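Local coordinates for major capsid protein (Human herpesvirus 1, PDB 1NO7) that builds the shell of the herpes simplex virus capsid, the portion here being its large protease-resistant upper domain, at residues H154-A159 and Y240-A245; P174-L179 and A427-G432; Q252-F257 and A268-N273; V314-C319 and D330-H335; C375-V380 and L508-L513. All blocks are in the same frame, centred on the assembly; numbering follows the deposited sequence.

Contact 1 of 5, residues H154-A159 and Y240-A245; sequences HAMAPA and YRDLVA
Met-156 and Asp-242 bring their CA atoms to 6.0 Å where the loop leading into helix 158-169 runs past one side of helix 234-256, and at His-154 and Ala-245 the two backbones have drawn apart to 7.5 Å. The carboxylate of Asp-242 does most of the joining. Its OD1 accepts the backbone N-H of Ala-157, the N-cap residue of helix 158-169, at 3.0 Å (157° at the hydrogen), through the syn lone pair. The same OD1 is hydrogen-bonded to Thr-160 OG1, which also bonds back to Ala-157 O, so the first turn of one helix is tied to a side chain of the other. The second oxygen, OD2, lies at the edge of the His-154 ring, near its plane and 3.1 Å from CE1, although the ring and carboxylate planes are 73° apart. With CG anti to the backbone N (chi1 -176°), the imidazole reaches the helix and sets one face over Ala-245 O, which sits 3.7 Å from the ring plane. Met-156 packs on Met-366 and Phe-370 of helix 353-371 and on Thr-571 of helix 567-577, while Leu-243 meets Tyr-362 and, on helix 218-226, Val-221.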
# COMPACT_ATOMS: atom_id res chain seq x y z
N HIS A 154 9.46 -9.58 19.84
CA HIS A 154 8.75 -10.50 18.94
C HIS A 154 9.60 -11.02 17.76
O HIS A 154 10.53 -10.34 17.30
CB HIS A 154 7.50 -9.82 18.39
CG HIS A 154 6.66 -10.71 17.53
ND1 HIS A 154 5.78 -11.64 18.05
CD2 HIS A 154 6.62 -10.87 16.19
CE1 HIS A 154 5.23 -12.33 17.07
NE2 HIS A 154 5.73 -11.88 15.93
N ALA A 155 9.25 -12.21 17.28
CA ALA A 155 10.01 -12.79 16.17
C ALA A 155 9.26 -13.86 15.37
O ALA A 155 9.24 -15.04 15.75
CB ALA A 155 11.34 -13.37 16.69
N MET A 156 8.66 -13.43 14.25
CA MET A 156 7.92 -14.31 13.36
C MET A 156 8.67 -15.65 13.20
O MET A 156 9.85 -15.68 12.84
CB MET A 156 7.72 -13.61 11.99
CG MET A 156 6.85 -12.34 12.07
SD MET A 156 6.53 -11.57 10.45
CE MET A 156 7.69 -10.16 10.50
N ALA A 157 7.99 -16.76 13.51
CA ALA A 157 8.61 -18.08 13.42
C ALA A 157 8.96 -18.48 11.97
O ALA A 157 8.37 -17.97 11.01
CB ALA A 157 7.69 -19.12 14.05
N PRO A 158 9.92 -19.40 11.80
CA PRO A 158 10.34 -19.86 10.47
C PRO A 158 9.13 -20.01 9.57
O PRO A 158 9.06 -19.43 8.48
CB PRO A 158 10.99 -21.21 10.75
CG PRO A 158 11.52 -21.06 12.11
CD PRO A 158 10.46 -20.28 12.85
N ALA A 159 8.17 -20.81 10.05
CA ALA A 159 6.94 -21.07 9.32
C ALA A 159 6.35 -19.77 8.76
O ALA A 159 6.47 -19.49 7.56
CB ALA A 159 5.94 -21.74 10.24
N TYR A 240 -1.31 -16.08 10.12
CA TYR A 240 -2.07 -14.83 10.21
C TYR A 240 -1.97 -14.10 11.56
O TYR A 240 -1.92 -12.86 11.60
CB TYR A 240 -3.54 -15.09 9.88
CG TYR A 240 -3.77 -15.25 8.41
CD1 TYR A 240 -3.63 -16.50 7.78
CD2 TYR A 240 -4.04 -14.13 7.64
CE1 TYR A 240 -3.75 -16.61 6.40
CE2 TYR A 240 -4.16 -14.23 6.28
CZ TYR A 240 -4.01 -15.46 5.65
OH TYR A 240 -4.10 -15.48 4.28
N ARG A 241 -1.97 -14.86 12.65
CA ARG A 241 -1.88 -14.29 13.99
C ARG A 241 -0.47 -13.71 14.13
O ARG A 241 -0.30 -12.50 14.35
CB ARG A 241 -2.08 -15.36 15.06
CG ARG A 241 -3.42 -16.09 15.02
CD ARG A 241 -3.31 -17.41 15.79
NE ARG A 241 -4.58 -18.11 15.92
CZ ARG A 241 -5.62 -17.66 16.62
NH1 ARG A 241 -5.53 -16.51 17.26
NH2 ARG A 241 -6.74 -18.37 16.68
N ASP A 242 0.52 -14.59 14.00
CA ASP A 242 1.92 -14.21 14.11
C ASP A 242 2.16 -12.89 13.39
O ASP A 242 2.80 -11.98 13.93
CB ASP A 242 2.82 -15.30 13.50
CG ASP A 242 4.17 -15.37 14.17
OD1 ASP A 242 5.05 -16.12 13.68
OD2 ASP A 242 4.36 -14.68 15.19
N LEU A 243 1.64 -12.77 12.17
CA LEU A 243 1.81 -11.55 11.40
C LEU A 243 1.42 -10.35 12.25
O LEU A 243 2.25 -9.50 12.56
CB LEU A 243 0.94 -11.58 10.16
CG LEU A 243 1.62 -11.09 8.88
CD1 LEU A 243 2.39 -12.27 8.29
CD2 LEU A 243 0.59 -10.59 7.85
N VAL A 244 0.16 -10.28 12.65
CA VAL A 244 -0.29 -9.16 13.45
C VAL A 244 0.48 -9.05 14.77
O VAL A 244 0.74 -7.95 15.26
CB VAL A 244 -1.78 -9.27 13.80
CG1 VAL A 244 -2.24 -7.96 14.44
CG2 VAL A 244 -2.57 -9.60 12.54
N ALA A 245 0.84 -10.19 15.34
CA ALA A 245 1.58 -10.23 16.61
C ALA A 245 2.89 -9.44 16.49
O ALA A 245 3.39 -8.87 17.48
CB ALA A 245 1.87 -11.68 17.00

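Contact 2 of 5, residues P174-L179 and A427-G432; sequences PAVFYL and AMFHNG
Gly-432 N donates a hydrogen bond to Met-428 O at 2.9 Å, closing the last turn of helix 425-431, and both residues of that turn lie against the chain where it enters helix 176-183. This is a helix-to-helix contact between elements far apart in sequence, and it is apolar: no hydrogen bond passes from one segment to the other. Val-176 is central to it, with each methyl on a different partner. Its CG1, anti to the backbone N (chi1 -172°), stands over one face of the Phe-429 ring as a CH-pi contact, 3.9 Å from the centroid and 14° off the ring normal. The other methyl, CG2, turns instead to the root of the neighbouring side chain and rests on Met-428 CB. Phe-429 starts out from the far side of its helix, yet its ring comes back within reach of the valine, the two side chains crossing at about a right angle.

One turn further along helix 176-183, Leu-179 meets Met-428 tip to tip, the leucine CD2 against the sulphur and terminal methyl of a thioether chain that is bent at chi3. Thr-388 of helix 382-389 touches both of these side chains, while Tyr-504 lies on the methionine and Val-434 and Val-436 close on Phe-429. The patch is thus a small piece of hydrophobic core among several helices and loops. At its other end the backbones come together, the CA atoms of Pro-174 and Gly-432 being 4.1 Å apart, an approach consistent with glycine having no side chain; Pro-174 CB packs directly on Gly-432 CA at 3.8 Å.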
# COMPACT_ATOMS: atom_id res chain seq x y z
N PRO A 174 -3.17 -17.24 -7.12
CA PRO A 174 -4.53 -17.14 -7.64
C PRO A 174 -5.02 -15.70 -7.80
O PRO A 174 -5.21 -14.97 -6.82
CB PRO A 174 -5.35 -17.95 -6.62
CG PRO A 174 -4.54 -17.88 -5.38
CD PRO A 174 -3.15 -18.09 -5.92
N ALA A 175 -5.20 -15.31 -9.05
CA ALA A 175 -5.67 -13.97 -9.36
C ALA A 175 -6.96 -13.68 -8.60
O ALA A 175 -7.10 -12.63 -7.99
CB ALA A 175 -5.90 -13.85 -10.83
N VAL A 176 -7.90 -14.62 -8.66
CA VAL A 176 -9.19 -14.48 -7.99
C VAL A 176 -9.09 -13.64 -6.70
O VAL A 176 -9.85 -12.67 -6.50
CB VAL A 176 -9.74 -15.86 -7.65
CG1 VAL A 176 -11.15 -15.73 -7.12
CG2 VAL A 176 -9.69 -16.74 -8.87
N PHE A 177 -8.14 -14.02 -5.85
CA PHE A 177 -7.89 -13.34 -4.57
C PHE A 177 -7.84 -11.82 -4.69
O PHE A 177 -8.38 -11.11 -3.85
CB PHE A 177 -6.59 -13.86 -3.97
CG PHE A 177 -6.63 -15.32 -3.58
CD1 PHE A 177 -7.71 -16.12 -3.93
CD2 PHE A 177 -5.59 -15.89 -2.85
CE1 PHE A 177 -7.75 -17.46 -3.56
CE2 PHE A 177 -5.61 -17.24 -2.48
CZ PHE A 177 -6.69 -18.03 -2.83
N TYR A 178 -7.17 -11.31 -5.73
CA TYR A 178 -7.11 -9.86 -5.92
C TYR A 178 -8.53 -9.33 -6.17
O TYR A 178 -8.99 -8.42 -5.45
CB TYR A 178 -6.23 -9.45 -7.11
CG TYR A 178 -4.74 -9.70 -6.93
CD1 TYR A 178 -4.16 -10.89 -7.36
CD2 TYR A 178 -3.91 -8.75 -6.32
CE1 TYR A 178 -2.78 -11.13 -7.20
CE2 TYR A 178 -2.53 -8.98 -6.15
CZ TYR A 178 -1.97 -10.17 -6.60
OH TYR A 178 -0.62 -10.42 -6.44
N LEU A 179 -9.21 -9.89 -7.17
CA LEU A 179 -10.57 -9.43 -7.47
C LEU A 179 -11.42 -9.53 -6.21
O LEU A 179 -12.19 -8.61 -5.90
CB LEU A 179 -11.21 -10.26 -8.60
CG LEU A 179 -10.40 -10.41 -9.89
CD1 LEU A 179 -9.24 -11.38 -9.59
CD2 LEU A 179 -11.27 -10.94 -11.04
N ALA A 427 -13.99 -20.04 -14.09
CA ALA A 427 -12.71 -20.26 -14.76
C ALA A 427 -11.57 -19.89 -13.82
O ALA A 427 -10.71 -20.72 -13.50
CB ALA A 427 -12.63 -19.42 -16.03
N MET A 428 -11.59 -18.64 -13.37
CA MET A 428 -10.55 -18.17 -12.47
C MET A 428 -10.26 -19.14 -11.33
O MET A 428 -9.15 -19.66 -11.22
CB MET A 428 -10.89 -16.78 -11.94
CG MET A 428 -10.05 -15.68 -12.57
SD MET A 428 -10.61 -14.03 -12.09
CE MET A 428 -11.59 -13.56 -13.54
N PHE A 429 -11.27 -19.41 -10.49
CA PHE A 429 -11.05 -20.31 -9.35
C PHE A 429 -10.32 -21.56 -9.77
O PHE A 429 -9.53 -22.13 -9.01
CB PHE A 429 -12.36 -20.73 -8.71
CG PHE A 429 -12.97 -19.69 -7.83
CD1 PHE A 429 -13.84 -18.74 -8.35
CD2 PHE A 429 -12.71 -19.68 -6.47
CE1 PHE A 429 -14.45 -17.80 -7.53
CE2 PHE A 429 -13.31 -18.75 -5.64
CZ PHE A 429 -14.19 -17.81 -6.17
N HIS A 430 -10.61 -21.99 -10.99
CA HIS A 430 -10.00 -23.19 -11.51
C HIS A 430 -8.52 -22.97 -11.77
O HIS A 430 -7.69 -23.78 -11.36
CB HIS A 430 -10.68 -23.64 -12.80
CG HIS A 430 -10.22 -24.97 -13.26
ND1 HIS A 430 -9.62 -25.17 -14.48
CD2 HIS A 430 -10.19 -26.17 -12.62
CE1 HIS A 430 -9.23 -26.43 -14.58
NE2 HIS A 430 -9.57 -27.06 -13.46
N ASN A 431 -8.21 -21.88 -12.44
CA ASN A 431 -6.82 -21.56 -12.74
C ASN A 431 -6.02 -21.43 -11.45
O ASN A 431 -4.88 -21.89 -11.37
CB ASN A 431 -6.73 -20.27 -13.54
CG ASN A 431 -7.51 -20.34 -14.83
OD1 ASN A 431 -7.31 -21.26 -15.63
ND2 ASN A 431 -8.39 -19.37 -15.06
N GLY A 432 -6.62 -20.80 -10.44
CA GLY A 432 -5.92 -20.64 -9.18
C GLY A 432 -5.81 -21.94 -8.38
O GLY A 432 -5.27 -21.95 -7.26

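Contact 3 of 5, residues Q252-F257 and A268-N273; sequences QLVDDF and AQAELN
Two helices that follow each other in the chain, 234-256 and 269-273, meet here almost at a right angle (96°), their axes 10.1 Å apart at the closest point, with a loop of irregular chain bringing the second back onto the C-terminal end of the first. Val-254 and Ala-270 make the apolar touch. The valine's CG1, anti to its own backbone N at chi1 164°, reaches Ala-270 CB at 3.7 Å, and that methyl points toward the first helix. Met-575 of helix 567-577 and His-274 also touch Val-254.

Beside this point Asn-273 supplies the polar link. Its side chain extends toward the end of helix 234-256, and ND2 makes a weak hydrogen bond with Phe-257 O, 2.6 Å long but bent to 130° at the hydrogen. A second partner of ND2 is Thr-258 OG1, the firmer one, and that hydroxyl is also bonded to Val-254 O, so the threonine links the amide to the last turn of the helix. Val-254 O accepts Phe-257 N as well, at 2.9 Å. On the other side of the amide, OD1 has a weak bond from Gln-589 of helix 583-593. Asn-273 is itself held by its backbone, since Gln-269 O accepts both Leu-272 N and Asn-273 N. Near the solvent, Asp-256 forms a salt bridge with Arg-153, and the ion pair of Asp-255 with Arg-277 is long and weak. The whole is an orthogonal alpha-alpha packing, with an alanine methyl at the crossing and an asparagine amide holding the carbonyl end of the longer helix.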
# COMPACT_ATOMS: atom_id res chain seq x y z
N GLN A 252 4.87 -1.08 19.43
CA GLN A 252 5.37 -0.85 20.78
C GLN A 252 6.75 -0.21 20.77
O GLN A 252 7.09 0.58 21.66
CB GLN A 252 5.43 -2.17 21.54
CG GLN A 252 5.76 -2.01 23.00
CD GLN A 252 4.82 -1.04 23.70
OE1 GLN A 252 3.62 -1.24 23.73
NE2 GLN A 252 5.38 0.03 24.26
N LEU A 253 7.56 -0.55 19.77
CA LEU A 253 8.91 -0.00 19.66
C LEU A 253 8.94 1.51 19.81
O LEU A 253 9.77 2.04 20.54
CB LEU A 253 9.55 -0.37 18.33
CG LEU A 253 11.07 -0.46 18.37
CD1 LEU A 253 11.47 -1.51 19.40
CD2 LEU A 253 11.61 -0.84 16.99
N VAL A 254 8.03 2.21 19.13
CA VAL A 254 8.01 3.66 19.25
C VAL A 254 7.87 4.10 20.70
O VAL A 254 8.70 4.86 21.20
CB VAL A 254 6.86 4.28 18.44
CG1 VAL A 254 6.63 5.73 18.90
CG2 VAL A 254 7.21 4.25 16.97
N ASP A 255 6.83 3.63 21.38
CA ASP A 255 6.61 4.01 22.77
C ASP A 255 7.80 3.61 23.66
O ASP A 255 8.04 4.22 24.71
CB ASP A 255 5.32 3.37 23.30
CG ASP A 255 4.10 3.74 22.47
OD1 ASP A 255 3.84 4.95 22.32
OD2 ASP A 255 3.41 2.83 21.98
N ASP A 256 8.56 2.61 23.21
CA ASP A 256 9.73 2.13 23.94
C ASP A 256 10.90 3.13 23.92
O ASP A 256 11.81 3.07 24.76
CB ASP A 256 10.22 0.81 23.35
CG ASP A 256 9.51 -0.38 23.93
OD1 ASP A 256 9.69 -1.49 23.39
OD2 ASP A 256 8.78 -0.20 24.94
N PHE A 257 10.86 4.04 22.96
CA PHE A 257 11.90 5.05 22.79
C PHE A 257 11.30 6.44 22.65
O PHE A 257 11.74 7.25 21.82
CB PHE A 257 12.75 4.69 21.58
CG PHE A 257 13.51 3.41 21.75
CD1 PHE A 257 13.85 2.64 20.65
CD2 PHE A 257 13.91 2.98 23.01
CE1 PHE A 257 14.60 1.46 20.80
CE2 PHE A 257 14.65 1.82 23.17
CZ PHE A 257 15.00 1.05 22.07
N ALA A 268 0.96 14.50 20.47
CA ALA A 268 1.66 13.68 21.46
C ALA A 268 3.12 13.56 21.09
O ALA A 268 3.51 13.78 19.94
CB ALA A 268 1.03 12.28 21.54
N GLN A 269 3.94 13.21 22.06
CA GLN A 269 5.36 13.09 21.80
C GLN A 269 5.68 12.13 20.67
O GLN A 269 6.35 12.52 19.70
CB GLN A 269 6.10 12.69 23.07
CG GLN A 269 6.16 13.81 24.09
CD GLN A 269 6.73 15.10 23.51
OE1 GLN A 269 7.92 15.18 23.17
NE2 GLN A 269 5.89 16.13 23.39
N ALA A 270 5.21 10.89 20.77
CA ALA A 270 5.49 9.88 19.75
C ALA A 270 5.29 10.42 18.32
O ALA A 270 6.03 10.05 17.40
CB ALA A 270 4.63 8.65 19.98
N GLU A 271 4.31 11.31 18.13
CA GLU A 271 4.05 11.86 16.80
C GLU A 271 5.20 12.74 16.32
O GLU A 271 5.40 12.96 15.11
CB GLU A 271 2.74 12.66 16.82
CG GLU A 271 1.51 11.78 16.97
CD GLU A 271 0.23 12.56 17.24
OE1 GLU A 271 -0.03 13.53 16.49
OE2 GLU A 271 -0.51 12.21 18.19
N LEU A 272 5.98 13.24 17.28
CA LEU A 272 7.12 14.09 16.96
C LEU A 272 8.38 13.27 16.94
O LEU A 272 9.34 13.59 16.24
CB LEU A 272 7.26 15.19 18.00
CG LEU A 272 6.05 16.11 18.13
CD1 LEU A 272 6.28 17.05 19.31
CD2 LEU A 272 5.84 16.88 16.83
N ASN A 273 8.38 12.20 17.74
CA ASN A 273 9.53 11.32 17.84
C ASN A 273 9.58 10.21 16.77
O ASN A 273 10.65 9.62 16.54
CB ASN A 273 9.55 10.71 19.25
CG ASN A 273 10.64 9.68 19.41
OD1 ASN A 273 11.76 9.87 18.94
ND2 ASN A 273 10.33 8.58 20.10

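Contact 4 of 5, residues V314-C319 and D330-H335; sequences VYAAAC and DGQLLH
Val-314 and Gln-332 stand side by side on one face of a two-stranded parallel sheet, joined there by Ala-316 and Leu-334, while Tyr-315 and Leu-333 point to the other face. The strands 314-316 and 332-334 cross at 33°. Along the first pair, the valine's CG1 sits between the backbone N and the carbonyl carbon (chi1 55°), which turns it across to lie on CB and CG of Gln-332, 3.4 Å from CB; the glutamine chain runs out extended beside it. Further on, Leu-334 leans over toward the neighbouring strand, so that CD2 touches Ala-316 CB at 3.6 Å and both of its methyls close on Cys-319 CB, where the chain has bent back toward the leucine. On the opposite face the partners lie outside the pair: Tyr-315 packs on Leu-292 and Met-293 of helix 290-296, and Leu-333 on Thr-456 and His-484.

The backbones are stitched in parallel fashion. Val-314 N donates to Gly-331 O at 3.0 Å and nearly straight (170°), Leu-333 N to Val-314 O at 2.6 Å, and His-335 N to Ala-316 O. Beyond that last bond, His-335 CB rests near Ala-316 O and the imidazole stacks on His-350. The ND1 of His-335 is bonded to Cys-289 N and its NE2 to Arg-348 O. Since a backbone N-H can only donate and a carbonyl can only accept, this pairing is consistent with a neutral imidazole protonated on NE2, its rotation fixed by the two bonds.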
# COMPACT_ATOMS: atom_id res chain seq x y z
N VAL A 314 -14.23 15.12 -0.81
CA VAL A 314 -15.54 15.07 -0.16
C VAL A 314 -15.86 13.61 0.16
O VAL A 314 -15.74 12.74 -0.71
CB VAL A 314 -16.65 15.64 -1.06
CG1 VAL A 314 -16.65 14.91 -2.39
CG2 VAL A 314 -18.00 15.51 -0.36
N TYR A 315 -16.28 13.36 1.40
CA TYR A 315 -16.58 12.00 1.85
C TYR A 315 -17.92 11.42 1.41
O TYR A 315 -18.78 12.11 0.84
CB TYR A 315 -16.49 11.93 3.38
CG TYR A 315 -15.17 12.42 3.95
CD1 TYR A 315 -14.09 12.70 3.12
CD2 TYR A 315 -15.02 12.62 5.32
CE1 TYR A 315 -12.88 13.17 3.63
CE2 TYR A 315 -13.82 13.09 5.85
CZ TYR A 315 -12.75 13.36 5.00
OH TYR A 315 -11.56 13.84 5.52
N ALA A 316 -18.10 10.13 1.68
CA ALA A 316 -19.31 9.41 1.33
C ALA A 316 -19.50 8.25 2.31
O ALA A 316 -18.60 7.42 2.46
CB ALA A 316 -19.21 8.88 -0.10
N ALA A 317 -20.66 8.21 2.97
CA ALA A 317 -20.96 7.17 3.96
C ALA A 317 -21.25 5.78 3.39
O ALA A 317 -21.07 4.77 4.09
CB ALA A 317 -22.11 7.62 4.84
N ALA A 318 -21.71 5.71 2.14
CA ALA A 318 -22.00 4.41 1.51
C ALA A 318 -22.19 4.42 -0.02
O ALA A 318 -22.23 5.49 -0.66
CB ALA A 318 -23.22 3.77 2.19
N CYS A 319 -22.32 3.23 -0.60
CA CYS A 319 -22.47 3.10 -2.05
C CYS A 319 -23.18 1.79 -2.46
O CYS A 319 -22.72 0.70 -2.11
CB CYS A 319 -21.09 3.16 -2.69
SG CYS A 319 -21.06 3.60 -4.44
N ASP A 330 -14.88 13.68 -9.55
CA ASP A 330 -15.28 14.83 -8.75
C ASP A 330 -14.60 14.86 -7.39
O ASP A 330 -14.91 15.72 -6.56
CB ASP A 330 -16.80 14.83 -8.54
CG ASP A 330 -17.24 13.76 -7.55
OD1 ASP A 330 -17.07 12.56 -7.87
OD2 ASP A 330 -17.74 14.12 -6.47
N GLY A 331 -13.70 13.92 -7.15
CA GLY A 331 -13.02 13.90 -5.87
C GLY A 331 -13.95 13.68 -4.67
O GLY A 331 -14.07 14.52 -3.77
N GLN A 332 -14.61 12.53 -4.68
CA GLN A 332 -15.51 12.14 -3.61
C GLN A 332 -15.02 10.77 -3.16
O GLN A 332 -14.99 9.82 -3.94
CB GLN A 332 -16.94 12.04 -4.13
CG GLN A 332 -17.96 11.87 -3.04
CD GLN A 332 -19.36 11.87 -3.58
OE1 GLN A 332 -19.77 10.94 -4.28
NE2 GLN A 332 -20.11 12.93 -3.28
N LEU A 333 -14.63 10.67 -1.90
CA LEU A 333 -14.09 9.40 -1.40
C LEU A 333 -15.01 8.58 -0.50
O LEU A 333 -15.56 9.08 0.50
CB LEU A 333 -12.74 9.65 -0.69
CG LEU A 333 -11.45 9.84 -1.53
CD1 LEU A 333 -11.74 10.21 -2.99
CD2 LEU A 333 -10.62 10.93 -0.85
N LEU A 334 -15.17 7.31 -0.85
CA LEU A 334 -16.01 6.44 -0.06
C LEU A 334 -15.38 6.22 1.31
O LEU A 334 -14.18 6.00 1.42
CB LEU A 334 -16.18 5.09 -0.75
CG LEU A 334 -17.06 5.09 -2.00
CD1 LEU A 334 -17.24 3.65 -2.48
CD2 LEU A 334 -18.41 5.74 -1.69
N HIS A 335 -16.21 6.29 2.34
CA HIS A 335 -15.75 6.09 3.70
C HIS A 335 -16.60 4.96 4.30
O HIS A 335 -17.05 5.05 5.43
CB HIS A 335 -15.92 7.40 4.48
CG HIS A 335 -15.56 7.30 5.93
ND1 HIS A 335 -14.35 6.79 6.36
CD2 HIS A 335 -16.23 7.66 7.05
CE1 HIS A 335 -14.30 6.83 7.68
NE2 HIS A 335 -15.43 7.35 8.12

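Contact 5 of 5, residues C375-V380 and L508-L513; sequences CCTAGV and LPVHAL
Thr-377 carries its OG1 between the backbone N and the carbonyl carbon (chi1 77°), Val-510 puts CG2 in the equivalent place, and the hydroxyl and that methyl meet between the two segments. There the two side chains cross at about a right angle, Val-510 CG2 lying 3.8 Å from OG1 and 3.9 Å from Thr-377 CG2. The hydroxyl also donates a weak hydrogen bond to Leu-508 O at 2.8 Å. From the other direction Leu-508 N donates to Thr-377 O at 3.1 Å, well aligned (159°) and in the carbonyl plane, on a lone pair. Cys-376 adds an apolar touch, SG to Pro-509 CG at 4.1 Å.

Strand 376-380 is the middle one of a three-stranded antiparallel sheet, with 486-489 on one edge and 505-507 on the other; the bond from Leu-508 prolongs the pairing that Gly-379 makes with Tyr-506. Leu-483 packs on Thr-377, Leu-508 and Val-510 alike. Thr-377 N is too far from Leu-508 O to complete the backbone pair, and the threonine hydroxyl reaches that carbonyl instead, keeping the departing loop against a buried strand.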
# COMPACT_ATOMS: atom_id res chain seq x y z
N CYS A 375 7.38 -5.66 -6.11
CA CYS A 375 5.93 -5.58 -5.91
C CYS A 375 5.52 -4.15 -6.19
O CYS A 375 6.38 -3.26 -6.17
CB CYS A 375 5.53 -5.93 -4.49
SG CYS A 375 5.77 -4.57 -3.37
N CYS A 376 4.23 -3.89 -6.39
CA CYS A 376 3.79 -2.54 -6.73
C CYS A 376 2.31 -2.20 -6.54
O CYS A 376 1.43 -3.04 -6.82
CB CYS A 376 4.17 -2.25 -8.19
SG CYS A 376 2.96 -1.23 -9.03
N THR A 377 2.03 -0.97 -6.11
CA THR A 377 0.65 -0.54 -5.88
C THR A 377 -0.02 -0.27 -7.21
O THR A 377 0.63 0.21 -8.16
CB THR A 377 0.57 0.75 -5.04
OG1 THR A 377 0.90 1.90 -5.84
CG2 THR A 377 1.53 0.65 -3.87
N ALA A 378 -1.32 -0.56 -7.27
CA ALA A 378 -2.11 -0.36 -8.49
C ALA A 378 -3.55 0.01 -8.19
O ALA A 378 -4.10 -0.35 -7.12
CB ALA A 378 -2.07 -1.62 -9.37
N GLY A 379 -4.16 0.73 -9.13
CA GLY A 379 -5.54 1.15 -9.01
C GLY A 379 -6.38 0.07 -9.66
O GLY A 379 -5.91 -0.61 -10.60
N VAL A 380 -7.61 -0.09 -9.19
CA VAL A 380 -8.50 -1.13 -9.71
C VAL A 380 -9.62 -0.63 -10.63
O VAL A 380 -10.15 0.48 -10.44
CB VAL A 380 -9.15 -1.87 -8.55
CG1 VAL A 380 -9.97 -3.03 -9.08
CG2 VAL A 380 -8.10 -2.35 -7.60
N LEU A 508 0.21 1.73 -10.84
CA LEU A 508 0.25 3.15 -10.53
C LEU A 508 0.95 3.31 -9.18
O LEU A 508 0.27 3.45 -8.14
CB LEU A 508 -1.17 3.71 -10.44
CG LEU A 508 -1.25 5.20 -10.13
CD1 LEU A 508 -1.68 5.95 -11.41
CD2 LEU A 508 -2.27 5.45 -9.00
N PRO A 509 2.31 3.28 -9.17
CA PRO A 509 3.12 3.41 -7.94
C PRO A 509 2.94 4.75 -7.23
O PRO A 509 3.09 5.81 -7.85
CB PRO A 509 4.55 3.22 -8.44
CG PRO A 509 4.40 2.49 -9.74
CD PRO A 509 3.20 3.18 -10.34
N VAL A 510 2.63 4.69 -5.94
CA VAL A 510 2.46 5.91 -5.15
C VAL A 510 3.78 6.27 -4.48
O VAL A 510 3.94 7.38 -3.96
CB VAL A 510 1.42 5.74 -4.02
CG1 VAL A 510 0.05 5.60 -4.62
CG2 VAL A 510 1.75 4.52 -3.18
N HIS A 511 4.73 5.34 -4.49
CA HIS A 511 5.99 5.58 -3.82
C HIS A 511 7.11 4.63 -4.25
O HIS A 511 6.88 3.44 -4.51
CB HIS A 511 5.76 5.50 -2.31
CG HIS A 511 6.96 5.84 -1.50
ND1 HIS A 511 7.99 4.95 -1.30
CD2 HIS A 511 7.30 6.97 -0.85
CE1 HIS A 511 8.92 5.53 -0.57
NE2 HIS A 511 8.53 6.75 -0.28
N ALA A 512 8.33 5.16 -4.33
CA ALA A 512 9.50 4.40 -4.75
C ALA A 512 9.50 3.00 -4.14
O ALA A 512 9.87 2.03 -4.80
CB ALA A 512 10.77 5.14 -4.36
N LEU A 513 9.06 2.91 -2.89
CA LEU A 513 9.03 1.63 -2.17
C LEU A 513 8.22 0.53 -2.86
O LEU A 513 8.52 -0.67 -2.74
CB LEU A 513 8.52 1.85 -0.74
CG LEU A 513 9.60 1.66 0.33
CD1 LEU A 513 9.09 2.20 1.65
CD2 LEU A 513 9.95 0.18 0.45

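In the fold
Contact 5 lies deepest, about 7 Å from the centre of the chain, while the other four sit about 20 to 23 Å out. Contacts 1 and 3 share helix 234-256, held midway by a carboxylate at contact 1 and near its C-terminal end by an amide at contact 3. Contact 1 is a surface contact, whereas contact 3 is buried, as is contact 2, which lies on the other side of the chain's centre and is purely apolar. Contact 4 pairs two parallel strands and is partly buried; contact 5 sets a loop against the middle strand of an antiparallel sheet and is buried. Helices 158-169 and 176-183 follow directly in sequence, linking contacts 1 and 2.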